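Local structure of HTH-type transcriptional regulator mcbR (Escherichia coli UMEA 3718-1, 4P9F) at residues K32-A35 / E36-G39; V154-G157 / P158-Y162; I176-Y179 / H180-L183. The protein is important for biofilm formation and represses McbA expression by binding its promoter region, which prevents colanic acid overproduction and mucoidy. All coordinates share one frame; numbering follows the deposited sequence.

Contact 1 (K32-A35 / E36-G39); sequences KNLA and EQLG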
ATOM      1  N   LYS A  32     -16.717 -14.189  17.906  1.00 24.53           N
ATOM      2  CA  LYS A  32     -16.861 -15.167  18.979  1.00 22.89           C
ATOM      3  C   LYS A  32     -16.386 -16.579  18.568  1.00 24.18           C
ATOM      4  O   LYS A  32     -15.708 -17.257  19.343  1.00 21.75           O
ATOM      5  CB  LYS A  32     -18.325 -15.219  19.431  1.00 25.20           C
ATOM      6  CG  LYS A  32     -18.601 -16.225  20.537  1.00 39.06           C
ATOM      7  CD  LYS A  32     -17.942 -15.829  21.843  1.00 45.13           C
ATOM      8  CE  LYS A  32     -18.976 -15.421  22.885  1.00 61.50           C
ATOM      9  NZ  LYS A  32     -19.980 -16.496  23.163  1.00 61.76           N
ATOM     10  N   ASN A  33     -16.771 -17.026  17.372  1.00 21.49           N
ATOM     11  CA  ASN A  33     -16.311 -18.323  16.843  1.00 26.55           C
ATOM     12  C   ASN A  33     -14.805 -18.368  16.757  1.00 24.54           C
ATOM     13  O   ASN A  33     -14.179 -19.365  17.095  1.00 25.07           O
ATOM     14  CB  ASN A  33     -16.865 -18.604  15.444  1.00 24.17           C
ATOM     15  CG  ASN A  33     -18.348 -18.925  15.431  1.00 30.70           C
ATOM     16  OD1 ASN A  33     -19.040 -18.803  16.431  1.00 40.18           O
ATOM     17  ND2 ASN A  33     -18.841 -19.327  14.267  1.00 32.47           N
ATOM     18  N   LEU A  34     -14.218 -17.291  16.258  1.00 23.04           N
ATOM     19  CA  LEU A  34     -12.770 -17.275  16.076  1.00 26.09           C
ATOM     20  C   LEU A  34     -12.071 -17.298  17.441  1.00 19.16           C
ATOM     21  O   LEU A  34     -11.088 -17.997  17.618  1.00 22.61           O
ATOM     22  CB  LEU A  34     -12.333 -16.045  15.273  1.00 26.92           C
ATOM     23  CG  LEU A  34     -10.833 -16.016  14.935  1.00 22.36           C
ATOM     24  CD1 LEU A  34     -10.371 -17.358  14.365  1.00 25.83           C
ATOM     25  CD2 LEU A  34     -10.530 -14.853  13.948  1.00 20.61           C
ATOM     26  N   ALA A  35     -12.581 -16.516  18.395  1.00 22.44           N
ATOM     27  CA  ALA A  35     -12.008 -16.511  19.742  1.00 21.80           C
ATOM     28  C   ALA A  35     -12.086 -17.920  20.361  1.00 25.76           C
ATOM     29  O   ALA A  35     -11.119 -18.416  20.958  1.00 26.88           O
ATOM     30  CB  ALA A  35     -12.724 -15.480  20.624  1.00 17.75           C
ATOM     31  N   GLU A  36     -13.231 -18.578  20.208  1.00 24.07           N
ATOM     32  CA  GLU A  36     -13.377 -19.946  20.718  1.00 25.34           C
ATOM     33  C   GLU A  36     -12.417 -20.925  20.035  1.00 28.44           C
ATOM     34  O   GLU A  36     -11.815 -21.787  20.684  1.00 26.79           O
ATOM     35  CB  GLU A  36     -14.826 -20.426  20.544  1.00 34.71           C
ATOM     36  CG  GLU A  36     -15.762 -19.704  21.487  1.00 43.73           C
ATOM     37  CD  GLU A  36     -17.221 -20.031  21.258  1.00 55.08           C
ATOM     38  OE1 GLU A  36     -17.547 -20.704  20.246  1.00 54.68           O
ATOM     39  OE2 GLU A  36     -18.032 -19.601  22.105  1.00 56.37           O
ATOM     40  N   GLN A  37     -12.272 -20.796  18.724  1.00 22.36           N
ATOM     41  CA  GLN A  37     -11.359 -21.659  18.003  1.00 24.09           C
ATOM     42  C   GLN A  37      -9.902 -21.455  18.445  1.00 30.33           C
ATOM     43  O   GLN A  37      -9.128 -22.401  18.462  1.00 32.01           O
ATOM     44  CB  GLN A  37     -11.499 -21.427  16.488  1.00 27.76           C
ATOM     45  CG  GLN A  37     -12.845 -21.923  15.918  1.00 33.92           C
ATOM     46  CD  GLN A  37     -13.236 -21.260  14.594  1.00 34.06           C
ATOM     47  OE1 GLN A  37     -12.400 -20.664  13.907  1.00 30.05           O
ATOM     48  NE2 GLN A  37     -14.525 -21.365  14.234  1.00 29.72           N
ATOM     49  N   LEU A  38      -9.541 -20.226  18.804  1.00 28.09           N
ATOM     50  CA  LEU A  38      -8.161 -19.887  19.158  1.00 25.63           C
ATOM     51  C   LEU A  38      -7.900 -19.979  20.655  1.00 29.98           C
ATOM     52  O   LEU A  38      -6.769 -19.757  21.112  1.00 32.11           O
ATOM     53  CB  LEU A  38      -7.817 -18.473  18.669  1.00 31.31           C
ATOM     54  CG  LEU A  38      -7.937 -18.273  17.153  1.00 30.58           C
ATOM     55  CD1 LEU A  38      -7.549 -16.877  16.738  1.00 34.66           C
ATOM     56  CD2 LEU A  38      -7.111 -19.321  16.413  1.00 30.86           C
ATOM     57  N   GLY A  39      -8.944 -20.295  21.419  1.00 25.21           N
ATOM     58  CA  GLY A  39      -8.828 -20.382  22.871  1.00 24.32           C
ATOM     59  C   GLY A  39      -8.434 -19.054  23.496  1.00 28.50           C
ATOM     60  O   GLY A  39      -7.705 -19.027  24.488  1.00 29.78           O
TER
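Glu36 reaches back over one turn of helix 31-38 toward Lys32, and its side chain can be followed atom by atom. CB lies against the carbonyl oxygens of Lys32 and Asn33. Glu36 CG, set opposite the carbonyl carbon of its own residue (chi1 -70°), rests on Lys32 O at 3.3 Å. Beyond it the chain runs extended, so CD passes the same oxygen and OE2 comes alongside the methylenes CG and CD of Lys32. The Lys32 chain is bent at chi2, chi3 and chi4, which folds the ammonium back to the carboxylate: NZ stands 3.8 Å from Glu36 OE2, a long salt bridge suited to two flexible, solvent-exposed side chains. The backbone beneath is regular, Glu36 N giving its hydrogen to Lys32 O at 2.9 Å.

On another side of the helix Leu34 and Leu38 meet through their CD1 methyls, 3.7 Å apart, and both also touch helix 6-19, on Leu14 and Val10. Ala35, small enough for a close approach, packs on Ile42 and Val45 of helix 42-54. Gly39 then leaves the helix with positive phi, 62°, a conformation glycine takes easily, and closes it in a Schellman motif. This is the first helix of the DNA-binding helix-turn-helix, ending at its turn.

Contact 2 (V154-G157 / P158-Y162); sequences VRMG and PGLHY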
ATOM      1  N   VAL A 154      -3.004  -9.608   0.319  1.00 23.33           N
ATOM      2  CA  VAL A 154      -4.142  -9.802   1.218  1.00 23.56           C
ATOM      3  C   VAL A 154      -5.438  -9.383   0.522  1.00 21.56           C
ATOM      4  O   VAL A 154      -6.438 -10.074   0.622  1.00 25.88           O
ATOM      5  CB  VAL A 154      -3.985  -9.004   2.531  1.00 25.92           C
ATOM      6  CG1 VAL A 154      -5.286  -9.052   3.352  1.00 22.48           C
ATOM      7  CG2 VAL A 154      -2.809  -9.555   3.377  1.00 24.16           C
ATOM      8  N   ARG A 155      -5.406  -8.257  -0.187  1.00 21.26           N
ATOM      9  CA  ARG A 155      -6.585  -7.735  -0.892  1.00 25.83           C
ATOM     10  C   ARG A 155      -7.019  -8.680  -2.033  1.00 26.03           C
ATOM     11  O   ARG A 155      -8.196  -8.934  -2.219  1.00 28.36           O
ATOM     12  CB  ARG A 155      -6.282  -6.331  -1.456  1.00 27.64           C
ATOM     13  CG  ARG A 155      -6.088  -5.259  -0.395  1.00 29.07           C
ATOM     14  CD  ARG A 155      -7.351  -4.974   0.386  1.00 26.36           C
ATOM     15  NE  ARG A 155      -8.357  -4.176  -0.329  1.00 27.70           N
ATOM     16  CZ  ARG A 155      -8.301  -2.841  -0.408  1.00 25.93           C
ATOM     17  NH1 ARG A 155      -7.271  -2.193   0.121  1.00 25.61           N
ATOM     18  NH2 ARG A 155      -9.252  -2.156  -1.015  1.00 31.19           N
HETATM   19  N   MSE A 156      -6.068  -9.197  -2.807  1.00 24.33           N
HETATM   20  CA  MSE A 156      -6.453 -10.097  -3.890  1.00 30.68           C
HETATM   21  C   MSE A 156      -6.715 -11.513  -3.396  1.00 28.07           C
HETATM   22  O   MSE A 156      -7.348 -12.303  -4.103  1.00 26.42           O
HETATM   23  CB  MSE A 156      -5.398 -10.125  -4.987  1.00 33.25           C
HETATM   24  CG  MSE A 156      -4.102 -10.775  -4.616  1.00 40.83           C
HETATM   25 SE   MSE A 156      -2.869 -10.707  -6.153  0.66 45.57          SE
HETATM   26  CE  MSE A 156      -3.705 -11.921  -7.283  1.00 21.25           C
ATOM     27  N   GLY A 157      -6.244 -11.812  -2.185  1.00 25.63           N
ATOM     28  CA  GLY A 157      -6.352 -13.128  -1.588  1.00 24.66           C
ATOM     29  C   GLY A 157      -7.627 -13.941  -1.782  1.00 25.69           C
ATOM     30  O   GLY A 157      -7.543 -15.114  -2.134  1.00 26.56           O
ATOM     31  N   PRO A 158      -8.806 -13.345  -1.514  1.00 25.25           N
ATOM     32  CA  PRO A 158     -10.055 -14.115  -1.689  1.00 27.82           C
ATOM     33  C   PRO A 158     -10.250 -14.586  -3.138  1.00 26.19           C
ATOM     34  O   PRO A 158     -10.907 -15.602  -3.385  1.00 28.21           O
ATOM     35  CB  PRO A 158     -11.152 -13.121  -1.279  1.00 23.67           C
ATOM     36  CG  PRO A 158     -10.457 -12.151  -0.341  1.00 27.40           C
ATOM     37  CD  PRO A 158      -9.053 -12.018  -0.918  1.00 23.16           C
ATOM     38  N   GLY A 159      -9.634 -13.879  -4.077  1.00 26.06           N
ATOM     39  CA  GLY A 159      -9.703 -14.270  -5.471  1.00 23.41           C
ATOM     40  C   GLY A 159      -8.984 -15.594  -5.722  1.00 35.16           C
ATOM     41  O   GLY A 159      -9.189 -16.217  -6.760  1.00 29.96           O
ATOM     42  N   LEU A 160      -8.172 -16.040  -4.758  1.00 37.17           N
ATOM     43  CA  LEU A 160      -7.397 -17.285  -4.888  1.00 33.86           C
ATOM     44  C   LEU A 160      -8.176 -18.511  -4.393  1.00 31.64           C
ATOM     45  O   LEU A 160      -7.771 -19.657  -4.607  1.00 29.76           O
ATOM     46  CB  LEU A 160      -6.066 -17.186  -4.117  1.00 29.57           C
ATOM     47  CG  LEU A 160      -4.865 -16.586  -4.855  1.00 33.12           C
ATOM     48  CD1 LEU A 160      -5.063 -15.109  -5.131  1.00 27.23           C
ATOM     49  CD2 LEU A 160      -3.583 -16.851  -4.080  1.00 36.02           C
ATOM     50  N   HIS A 161      -9.311 -18.267  -3.749  1.00 27.26           N
ATOM     51  CA  HIS A 161     -10.101 -19.363  -3.193  1.00 29.30           C
ATOM     52  C   HIS A 161     -10.548 -20.320  -4.296  1.00 32.19           C
ATOM     53  O   HIS A 161     -10.704 -21.518  -4.065  1.00 32.12           O
ATOM     54  CB  HIS A 161     -11.311 -18.818  -2.451  1.00 28.10           C
ATOM     55  CG  HIS A 161     -12.079 -19.862  -1.704  1.00 37.41           C
ATOM     56  ND1 HIS A 161     -11.634 -20.407  -0.519  1.00 37.07           N
ATOM     57  CD2 HIS A 161     -13.267 -20.456  -1.970  1.00 42.48           C
ATOM     58  CE1 HIS A 161     -12.521 -21.284  -0.081  1.00 38.69           C
ATOM     59  NE2 HIS A 161     -13.517 -21.333  -0.944  1.00 40.64           N
ATOM     60  N   TYR A 162     -10.716 -19.775  -5.494  1.00 36.91           N
ATOM     61  CA  TYR A 162     -11.084 -20.538  -6.682  1.00 38.27           C
ATOM     62  C   TYR A 162     -10.105 -21.675  -6.996  1.00 37.98           C
ATOM     63  O   TYR A 162     -10.501 -22.742  -7.472  1.00 39.53           O
ATOM     64  CB  TYR A 162     -11.167 -19.575  -7.867  1.00 33.06           C
ATOM     65  CG  TYR A 162     -11.200 -20.220  -9.235  1.00 37.60           C
ATOM     66  CD1 TYR A 162     -12.376 -20.786  -9.729  1.00 35.07           C
ATOM     67  CD2 TYR A 162     -10.070 -20.245 -10.041  1.00 44.89           C
ATOM     68  CE1 TYR A 162     -12.420 -21.349 -10.978  1.00 36.37           C
ATOM     69  CE2 TYR A 162     -10.106 -20.815 -11.300  1.00 49.20           C
ATOM     70  CZ  TYR A 162     -11.280 -21.368 -11.761  1.00 42.03           C
ATOM     71  OH  TYR A 162     -11.308 -21.937 -13.010  1.00 51.11           O
TER
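Met156 and Gly159 meet where helix 143-156 runs out: Gly159 N donates to Met156 O at 2.8 Å, with the donor tilted 32° from the carbonyl plane. One residue on, Leu160 N bonds to Gly157 O at 2.9 Å, approaching from above the plane of that carbonyl and not on a lone pair. Both bonds span three residues rather than the four of a regular alpha-helix, so the chain keeps turning in a tighter coil. Proline explains part of the change, because Pro158 N has no hydrogen to offer the last turn. Its ring carbon CD occupies that side instead, 3.6 Å from Val154 O and 3.5 Å from Arg155 O. Gly159 perhaps suits its place too, since a CB there would come very near Met156 O.

Over this backbone the Met156 side chain, present as selenomethionine, crosses to Leu160. Its CG stands between the backbone N and the carbonyl carbon (chi1 69°), and a bend at the last torsion brings methyl CE to Leu160 CD1 at 4.1 Å. Leu160 CB is meanwhile seated 3.2 Å from Gly157 O, and CD1 also lies near Met156 O.

Outside this shell, Gly159 O accepts a hydrogen bond from Gln212, His161 ND1 is bonded to Gly21 O, and Arg155 turns outward to a salt bridge with Glu147 of the second subunit. Met156 packs on Leu76, Asn80 and Arg83 of helix 73-95, and it shares Leu209 of helix 191-210 with Leu160. Val154 rests on helix 6-19, while Pro158 touches Val68, just beyond strand 65-67, so this buried link from helix 143-156 into helix 161-166 lies among elements of both family regions.

Contact 3 (I176-Y179 / H180-L183); sequences IENY and HLLL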
ATOM      1  N   ILE A 176       6.575 -24.031 -13.040  1.00 45.73           N
ATOM      2  CA  ILE A 176       7.729 -23.884 -12.156  1.00 46.27           C
ATOM      3  C   ILE A 176       8.997 -23.494 -12.927  1.00 44.56           C
ATOM      4  O   ILE A 176       9.963 -23.022 -12.334  1.00 50.25           O
ATOM      5  CB  ILE A 176       7.991 -25.167 -11.343  1.00 51.02           C
ATOM      6  CG1 ILE A 176       8.915 -24.844 -10.170  1.00 53.77           C
ATOM      7  CG2 ILE A 176       8.519 -26.293 -12.237  1.00 46.63           C
ATOM      8  CD1 ILE A 176       9.144 -25.989  -9.257  1.00 63.32           C
ATOM      9  N   GLU A 177       8.977 -23.639 -14.247  1.00 42.27           N
ATOM     10  CA  GLU A 177      10.159 -23.332 -15.036  1.00 44.30           C
ATOM     11  C   GLU A 177      10.467 -21.831 -14.983  1.00 41.99           C
ATOM     12  O   GLU A 177      11.633 -21.436 -14.929  1.00 38.07           O
ATOM     13  CB  GLU A 177       9.993 -23.795 -16.479  1.00 44.14           C
ATOM     14  CG  GLU A 177      10.375 -25.244 -16.685  1.00 47.83           C
ATOM     15  CD  GLU A 177      11.758 -25.570 -16.136  1.00 53.20           C
ATOM     16  OE1 GLU A 177      12.762 -25.045 -16.664  1.00 54.09           O
ATOM     17  OE2 GLU A 177      11.840 -26.349 -15.168  1.00 49.59           O
ATOM     18  N   ASN A 178       9.430 -20.998 -14.998  1.00 37.83           N
ATOM     19  CA  ASN A 178       9.649 -19.564 -14.870  1.00 34.30           C
ATOM     20  C   ASN A 178      10.320 -19.180 -13.554  1.00 31.66           C
ATOM     21  O   ASN A 178      11.055 -18.193 -13.508  1.00 34.73           O
ATOM     22  CB  ASN A 178       8.329 -18.794 -15.029  1.00 41.79           C
ATOM     23  CG  ASN A 178       7.927 -18.610 -16.493  1.00 51.89           C
ATOM     24  OD1 ASN A 178       8.780 -18.484 -17.376  1.00 45.45           O
ATOM     25  ND2 ASN A 178       6.626 -18.588 -16.752  1.00 55.24           N
ATOM     26  N   TYR A 179      10.098 -19.971 -12.505  1.00 31.45           N
ATOM     27  CA  TYR A 179      10.721 -19.724 -11.204  1.00 33.22           C
ATOM     28  C   TYR A 179      12.215 -20.067 -11.263  1.00 33.14           C
ATOM     29  O   TYR A 179      13.048 -19.322 -10.741  1.00 32.90           O
ATOM     30  CB  TYR A 179      10.024 -20.531 -10.104  1.00 35.10           C
ATOM     31  CG  TYR A 179       8.648 -20.013  -9.736  1.00 41.32           C
ATOM     32  CD1 TYR A 179       7.542 -20.338 -10.514  1.00 42.23           C
ATOM     33  CD2 TYR A 179       8.448 -19.210  -8.621  1.00 36.64           C
ATOM     34  CE1 TYR A 179       6.282 -19.872 -10.200  1.00 36.28           C
ATOM     35  CE2 TYR A 179       7.176 -18.738  -8.294  1.00 37.55           C
ATOM     36  CZ  TYR A 179       6.102 -19.078  -9.096  1.00 35.77           C
ATOM     37  OH  TYR A 179       4.830 -18.630  -8.802  1.00 41.39           O
ATOM     38  N   HIS A 180      12.546 -21.182 -11.911  1.00 32.55           N
ATOM     39  CA  HIS A 180      13.937 -21.543 -12.169  1.00 38.83           C
ATOM     40  C   HIS A 180      14.653 -20.445 -12.947  1.00 36.19           C
ATOM     41  O   HIS A 180      15.766 -20.050 -12.606  1.00 34.34           O
ATOM     42  CB  HIS A 180      14.028 -22.853 -12.970  1.00 45.55           C
ATOM     43  CG  HIS A 180      13.658 -24.073 -12.186  1.00 53.57           C
ATOM     44  ND1 HIS A 180      14.432 -24.552 -11.152  1.00 57.82           N
ATOM     45  CD2 HIS A 180      12.605 -24.918 -12.292  1.00 58.68           C
ATOM     46  CE1 HIS A 180      13.870 -25.637 -10.650  1.00 58.89           C
ATOM     47  NE2 HIS A 180      12.762 -25.882 -11.324  1.00 57.15           N
ATOM     48  N   LEU A 181      13.980 -19.927 -13.973  1.00 34.65           N
ATOM     49  CA  LEU A 181      14.548 -18.892 -14.817  1.00 35.19           C
ATOM     50  C   LEU A 181      14.754 -17.593 -14.025  1.00 32.45           C
ATOM     51  O   LEU A 181      15.756 -16.910 -14.194  1.00 32.15           O
ATOM     52  CB  LEU A 181      13.652 -18.665 -16.040  1.00 32.24           C
ATOM     53  CG  LEU A 181      13.638 -19.814 -17.056  1.00 39.63           C
ATOM     54  CD1 LEU A 181      12.675 -19.529 -18.202  1.00 36.16           C
ATOM     55  CD2 LEU A 181      15.053 -20.033 -17.604  1.00 39.03           C
ATOM     56  N   LEU A 182      13.807 -17.266 -13.152  1.00 31.51           N
ATOM     57  CA  LEU A 182      13.946 -16.087 -12.307  1.00 29.75           C
ATOM     58  C   LEU A 182      15.150 -16.224 -11.367  1.00 30.74           C
ATOM     59  O   LEU A 182      15.926 -15.286 -11.185  1.00 30.83           O
ATOM     60  CB  LEU A 182      12.674 -15.854 -11.492  1.00 28.52           C
ATOM     61  CG  LEU A 182      12.756 -14.715 -10.496  1.00 32.78           C
ATOM     62  CD1 LEU A 182      13.053 -13.415 -11.240  1.00 30.09           C
ATOM     63  CD2 LEU A 182      11.456 -14.595  -9.694  1.00 28.19           C
ATOM     64  N   LEU A 183      15.304 -17.393 -10.764  1.00 31.65           N
ATOM     65  CA  LEU A 183      16.419 -17.603  -9.852  1.00 35.36           C
ATOM     66  C   LEU A 183      17.761 -17.515 -10.605  1.00 36.79           C
ATOM     67  O   LEU A 183      18.715 -16.929 -10.101  1.00 35.94           O
ATOM     68  CB  LEU A 183      16.276 -18.946  -9.127  1.00 43.31           C
ATOM     69  CG  LEU A 183      17.332 -19.199  -8.052  1.00 47.44           C
ATOM     70  CD1 LEU A 183      17.385 -18.008  -7.118  1.00 43.27           C
ATOM     71  CD2 LEU A 183      17.047 -20.480  -7.284  1.00 49.00           C
TER
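The first turns of helix 177-187, within the helical FCD domain, bring Glu177, Ile176 and His180 together on one flank. The alpha-helical frame is regular here: His180 N bonds to Ile176 O at 3.2 Å, and Leu181 N to Glu177 O at 2.9 Å.

The imidazole of His180 swings back toward the start of the helix because CG lies opposite its own carbonyl carbon (chi1 -71°). Ring atom CD2 of His180 then sits 3.3 Å from Ile176 O. His180 NE2 is 4.1 Å from Ile176 CG1, with Ile176 CD1 close by. Glu177 bends at chi2 (-52°), curling its carboxylate round to the same ring; the two planes are 29° apart, an inclined approach. An imidazole suits this place, since its polarised C-H can sit near oxygen neighbours while the ring also lies beside Ile176 and, on helix 100-119, Leu110. With an alanine here, the Glu177 carboxylate would probably lose its ring neighbour and a gap would open beside Ile176 CG1.

The buried flank belongs to Tyr179, Leu182 and Leu183. Tyr179 penetrates between helices, packing on Leu110, Ile201 and the side chain of Arg133, and its hydroxyl is hydrogen-bonded to Asn205, so an aromatic residue with a polar end fits the place. Leu182, purely apolar, is set against Phe132 and Ile136 of helix 122-138 and Cys197 of helix 191-210. Asn178, nearer the surface, makes a weak hydrogen bond through ND2 to Gln204.

Back on the histidine flank, the closest approach of the two side chains is between Glu177 OE2 and His180 CD2, 3.3 Å apart.

How the contacts relate
The three contacts follow one another along the chain without overlap. Contact 1 lies on helix 31-38 in the gntR-family region that binds DNA, whereas contacts 2 and 3 both belong to the FCD domain. Contact 2 lies between the others, its centre about 23 Å from the centre of each, and is the nearest of the three to the middle of the chain. Contacts 1 and 3, with centres about 40 Å apart, stand on opposite sides of that middle. Helix 161-166, entered at contact 2, is followed directly by helix 177-187 of contact 3, and helix 191-210 packs against both contacts, 2 and 3. The DNA-reading end and the helical FCD bundle are thus separate parts, with contact 2 close to where they adjoin.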